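Local structure of esterase (Rhizomucor miehei, 4WY5) at residues Leu255-Glu260 with Ala283-Leu288; Leu166-Ser171 with Gln186-Pro191. The protein probably hydrolyses carboxylic esters, as a fungal carboxylesterase of the alpha/beta hydrolase fold. All blocks are in the same frame, centred on the assembly; numbering follows the deposited sequence.

Overall arrangement
From the N terminus, interaction 2 comes first: helix 162-176 leaves strand 155-160, and the chain returns as strand 185-189, so that 166-171 meets 186-191 and closes a short loop of 14 residues. Interaction 1 follows in series, closing a second, separate loop where strand 254-259 runs into helix 265-277 and back as strand 282-287, one of the two edge strands of the sheet within this chain. The two loops neither nest nor cross. They join side by side because strands 185-189 and 254-259 are neighbours: L188 N lies 2.9 Å from L255 O, a probable hydrogen bond. Together they tie one helix and the three neighbouring strands 185-189, 254-259 and 282-287 into the alpha/beta hydrolase core.

Interaction 1. Residues Leu255-Glu260 with Ala283-Leu288; sequences LLFTAE and AAVRVL. With SO4 (sulfate ion), chain C.
The F257 ring meets V287 CG2 at its edge, near the ring plane, while V285 CG2 approaches obliquely, 3.7 Å from F257 CD1; the R286 guanidinium takes sulfate O1 at its edge, in plane. These groups stand on two neighbouring parallel strands, 255-259 and 283-287, of a beta-alpha-beta unit in the alpha/beta hydrolase fold, whose linking helix is 265-277. The two short segments are twisted by 23° against each other, and the parallel ladder runs from L256 N to A283 O (2.9 Å) through to V287 N and T258 O (2.9 Å). E260 N adds a longer bond to V287 O where the chain turns.

F257 and V285 point the same way, onto the face where helix 302-319 packs on L255 and F257. On the other face T258 CG2 rests 3.6 Å from R286 CG, under helix 265-277. The R286 chain kinks about its CG-CD bond (chi3 -67°), and its NE forms a salt bridge with E269. R286 NH1 gives sulfate O1 a nearly straight bond of 2.9 Å; its counterpart, R286 NH1 of the second subunit, binds the same ion, probably from the crystallisation liquor, which probably offsets the closeness of the two positive charges. V285-V287 also pair antiparallel with that subunit, carrying the sheet across the interface. The extended E260 side chain runs past L288; one water bridges its OE2 (2.8 Å) and R286 NH1 (3.2 Å).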
# COMPACT_ATOMS: atom_id res chain seq x y z
N LEU A 255 -1.73 9.79 -4.49
CA LEU A 255 -1.36 8.61 -3.69
C LEU A 255 -1.14 9.09 -2.26
O LEU A 255 -0.32 9.98 -2.03
CB LEU A 255 -0.11 7.92 -4.25
CG LEU A 255 0.51 6.76 -3.44
CD1 LEU A 255 -0.44 5.53 -3.28
CD2 LEU A 255 1.85 6.33 -4.03
N LEU A 256 -1.90 8.56 -1.31
CA LEU A 256 -1.80 9.04 0.07
C LEU A 256 -1.47 7.93 1.07
O LEU A 256 -2.08 6.86 1.04
CB LEU A 256 -3.08 9.76 0.48
CG LEU A 256 -3.12 10.55 1.78
CD1 LEU A 256 -4.16 11.63 1.65
CD2 LEU A 256 -3.50 9.67 2.96
N PHE A 257 -0.48 8.18 1.93
CA PHE A 257 -0.11 7.25 3.02
C PHE A 257 -0.48 7.87 4.34
O PHE A 257 -0.27 9.08 4.55
CB PHE A 257 1.38 6.92 3.04
CG PHE A 257 1.87 6.17 1.81
CD1 PHE A 257 1.93 4.78 1.81
CD2 PHE A 257 2.27 6.87 0.68
CE1 PHE A 257 2.39 4.08 0.70
CE2 PHE A 257 2.74 6.18 -0.44
CZ PHE A 257 2.80 4.79 -0.44
N THR A 258 -0.98 7.03 5.24
CA THR A 258 -1.30 7.44 6.60
C THR A 258 -0.60 6.46 7.57
O THR A 258 -0.34 5.32 7.20
CB THR A 258 -2.83 7.46 6.78
OG1 THR A 258 -3.25 8.79 7.12
CG2 THR A 258 -3.29 6.47 7.81
N ALA A 259 -0.26 6.91 8.77
CA ALA A 259 0.39 6.02 9.74
C ALA A 259 -0.57 5.62 10.87
O ALA A 259 -1.31 6.46 11.39
CB ALA A 259 1.64 6.69 10.32
N GLU A 260 -0.57 4.33 11.25
CA GLU A 260 -1.54 3.82 12.22
C GLU A 260 -1.49 4.52 13.58
O GLU A 260 -2.53 4.86 14.13
CB GLU A 260 -1.37 2.29 12.43
CG GLU A 260 -2.41 1.74 13.44
CD GLU A 260 -2.33 0.23 13.65
OE1 GLU A 260 -1.20 -0.29 13.80
OE2 GLU A 260 -3.41 -0.43 13.68
N ALA A 283 -5.63 6.73 -4.51
CA ALA A 283 -5.25 5.49 -3.83
C ALA A 283 -4.71 5.86 -2.46
O ALA A 283 -3.70 6.55 -2.36
CB ALA A 283 -4.19 4.71 -4.64
N ALA A 284 -5.37 5.38 -1.41
CA ALA A 284 -5.02 5.75 -0.04
C ALA A 284 -4.95 4.50 0.83
O ALA A 284 -5.80 3.62 0.71
CB ALA A 284 -6.07 6.73 0.52
N VAL A 285 -3.91 4.40 1.67
CA VAL A 285 -3.73 3.27 2.59
C VAL A 285 -3.30 3.72 3.99
O VAL A 285 -2.60 4.73 4.13
CB VAL A 285 -2.65 2.25 2.08
CG1 VAL A 285 -3.12 1.51 0.84
CG2 VAL A 285 -1.30 2.94 1.82
N ARG A 286 -3.74 2.98 5.01
CA ARG A 286 -3.24 3.11 6.39
C ARG A 286 -2.15 2.05 6.63
O ARG A 286 -2.41 0.85 6.45
CB ARG A 286 -4.36 2.96 7.44
CG ARG A 286 -3.87 3.08 8.91
CD ARG A 286 -4.95 2.69 9.94
NE ARG A 286 -6.06 3.64 9.93
CZ ARG A 286 -7.08 3.66 10.79
NH1 ARG A 286 -7.15 2.76 11.76
NH2 ARG A 286 -8.02 4.59 10.67
N VAL A 287 -0.96 2.49 7.04
CA VAL A 287 0.18 1.55 7.25
C VAL A 287 0.23 1.03 8.69
O VAL A 287 0.42 1.81 9.63
CB VAL A 287 1.53 2.21 6.95
CG1 VAL A 287 2.67 1.17 7.02
CG2 VAL A 287 1.49 2.90 5.60
N LEU A 288 0.09 -0.28 8.85
CA LEU A 288 0.05 -0.89 10.19
C LEU A 288 1.43 -1.00 10.86
O LEU A 288 2.42 -1.37 10.23
CB LEU A 288 -0.57 -2.29 10.11
CG LEU A 288 -2.09 -2.48 10.30
CD1 LEU A 288 -2.93 -1.40 9.65
CD2 LEU A 288 -2.53 -3.83 9.79
S SO4 C . -10.52 2.30 13.62
O1 SO4 C . -9.15 2.78 13.83
O2 SO4 C . -11.07 2.95 12.42
O3 SO4 C . -10.45 0.85 13.44
O4 SO4 C . -11.36 2.61 14.79
O HOH W 1 -5.76 -0.07 12.16

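Interaction 2. Residues Leu166-Ser171 with Gln186-Pro191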
# COMPACT_ATOMS: atom_id res chain seq x y z
N LEU A 166 2.53 20.79 1.82
CA LEU A 166 2.92 21.68 0.71
C LEU A 166 2.65 21.09 -0.68
O LEU A 166 2.23 21.82 -1.59
CB LEU A 166 4.40 22.05 0.82
CG LEU A 166 4.75 23.01 1.97
CD1 LEU A 166 6.28 23.08 2.17
CD2 LEU A 166 4.13 24.41 1.79
N SER A 167 2.88 19.79 -0.87
CA SER A 167 2.55 19.15 -2.15
C SER A 167 1.07 19.35 -2.49
O SER A 167 0.71 19.66 -3.63
CB SER A 167 2.86 17.66 -2.14
OG SER A 167 4.24 17.42 -1.95
N ALA A 168 0.22 19.17 -1.49
CA ALA A 168 -1.22 19.26 -1.71
C ALA A 168 -1.69 20.70 -1.99
O ALA A 168 -2.53 20.93 -2.88
CB ALA A 168 -1.96 18.68 -0.53
N ALA A 169 -1.18 21.67 -1.23
CA ALA A 169 -1.56 23.08 -1.44
C ALA A 169 -1.03 23.68 -2.77
O ALA A 169 -1.75 24.41 -3.47
CB ALA A 169 -1.09 23.93 -0.27
N VAL A 170 0.22 23.39 -3.13
CA VAL A 170 0.73 23.95 -4.38
C VAL A 170 0.02 23.29 -5.57
O VAL A 170 0.03 23.85 -6.67
CB VAL A 170 2.29 23.80 -4.54
CG1 VAL A 170 2.67 22.41 -5.03
CG2 VAL A 170 2.85 24.86 -5.51
N SER A 171 -0.60 22.13 -5.37
CA SER A 171 -1.41 21.58 -6.47
C SER A 171 -2.67 22.42 -6.69
O SER A 171 -3.12 22.61 -7.84
CB SER A 171 -1.79 20.11 -6.21
OG SER A 171 -0.66 19.27 -6.10
N GLN A 186 0.31 13.80 -7.42
CA GLN A 186 0.74 14.27 -6.10
C GLN A 186 0.90 13.06 -5.15
O GLN A 186 0.00 12.22 -5.06
CB GLN A 186 -0.28 15.28 -5.52
CG GLN A 186 -1.77 14.80 -5.51
CD GLN A 186 -2.76 15.84 -4.92
OE1 GLN A 186 -2.49 16.49 -3.90
NE2 GLN A 186 -3.92 15.98 -5.57
N VAL A 187 2.05 12.97 -4.48
CA VAL A 187 2.32 11.89 -3.51
C VAL A 187 2.39 12.48 -2.10
O VAL A 187 3.26 13.32 -1.81
CB VAL A 187 3.64 11.12 -3.85
CG1 VAL A 187 3.92 10.06 -2.80
CG2 VAL A 187 3.58 10.50 -5.26
N LEU A 188 1.47 12.06 -1.24
CA LEU A 188 1.27 12.72 0.06
C LEU A 188 1.53 11.76 1.22
O LEU A 188 0.70 10.89 1.50
CB LEU A 188 -0.17 13.29 0.15
CG LEU A 188 -0.76 14.00 -1.09
CD1 LEU A 188 -2.23 14.44 -0.90
CD2 LEU A 188 0.08 15.21 -1.56
N ILE A 189 2.67 11.91 1.90
CA ILE A 189 3.07 10.98 2.97
C ILE A 189 2.78 11.58 4.36
O ILE A 189 3.44 12.54 4.78
CB ILE A 189 4.59 10.60 2.85
CG1 ILE A 189 4.92 10.11 1.43
CG2 ILE A 189 4.99 9.51 3.83
CD1 ILE A 189 6.39 10.21 1.08
N TYR A 190 1.78 11.01 5.05
CA TYR A 190 1.23 11.55 6.32
C TYR A 190 1.15 13.10 6.42
O TYR A 190 1.85 13.71 7.23
CB TYR A 190 1.99 10.98 7.56
CG TYR A 190 3.51 10.76 7.44
CD1 TYR A 190 4.41 11.83 7.45
CD2 TYR A 190 4.04 9.46 7.39
CE1 TYR A 190 5.79 11.61 7.36
CE2 TYR A 190 5.43 9.24 7.31
CZ TYR A 190 6.30 10.32 7.29
OH TYR A 190 7.68 10.11 7.20
N PRO A 191 0.27 13.74 5.62
CA PRO A 191 0.08 15.21 5.67
C PRO A 191 -0.67 15.70 6.91
O PRO A 191 -1.32 14.90 7.60
CB PRO A 191 -0.77 15.50 4.43
CG PRO A 191 -1.59 14.25 4.26
CD PRO A 191 -0.64 13.12 4.63
O HOH W 2 -4.43 18.84 -3.29
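S167 O, on helix 162-176, is gripped twice by S171: the hydroxyl OG donates a bond of 2.9 Å to it and S171 N one of 3.3 Å, the two reaching it from opposite faces of the carbonyl plane. S171 OG sits beside its own backbone N (chi1 -61°), which turns it back along the helix to this acceptor. Across the contact the link is looser. OE1 of Q186 lies 3.8 Å from A168 CA, and a water donates to both A168 O (2.9 Å) and Q186 OE1 (3.1 Å), bridging helix to strand. Beyond CG the Q186 chain is extended; its NE2 is bonded to P252 O, which should help fix the rotation of the amide.

Two residues along the strand from Q186, L188 turns its CD2 branch onto the helix, 3.8 Å from S167 CB and 4.2 Å from A168 CB. S167 OG itself bonds to G163 O one turn earlier. The helix and strand segments run roughly antiparallel, at 146°, with all the touching residues buried. This is the packing of a beta-alpha-beta crossover, whose helix follows what is probably the nucleophile elbow of the alpha/beta hydrolase fold.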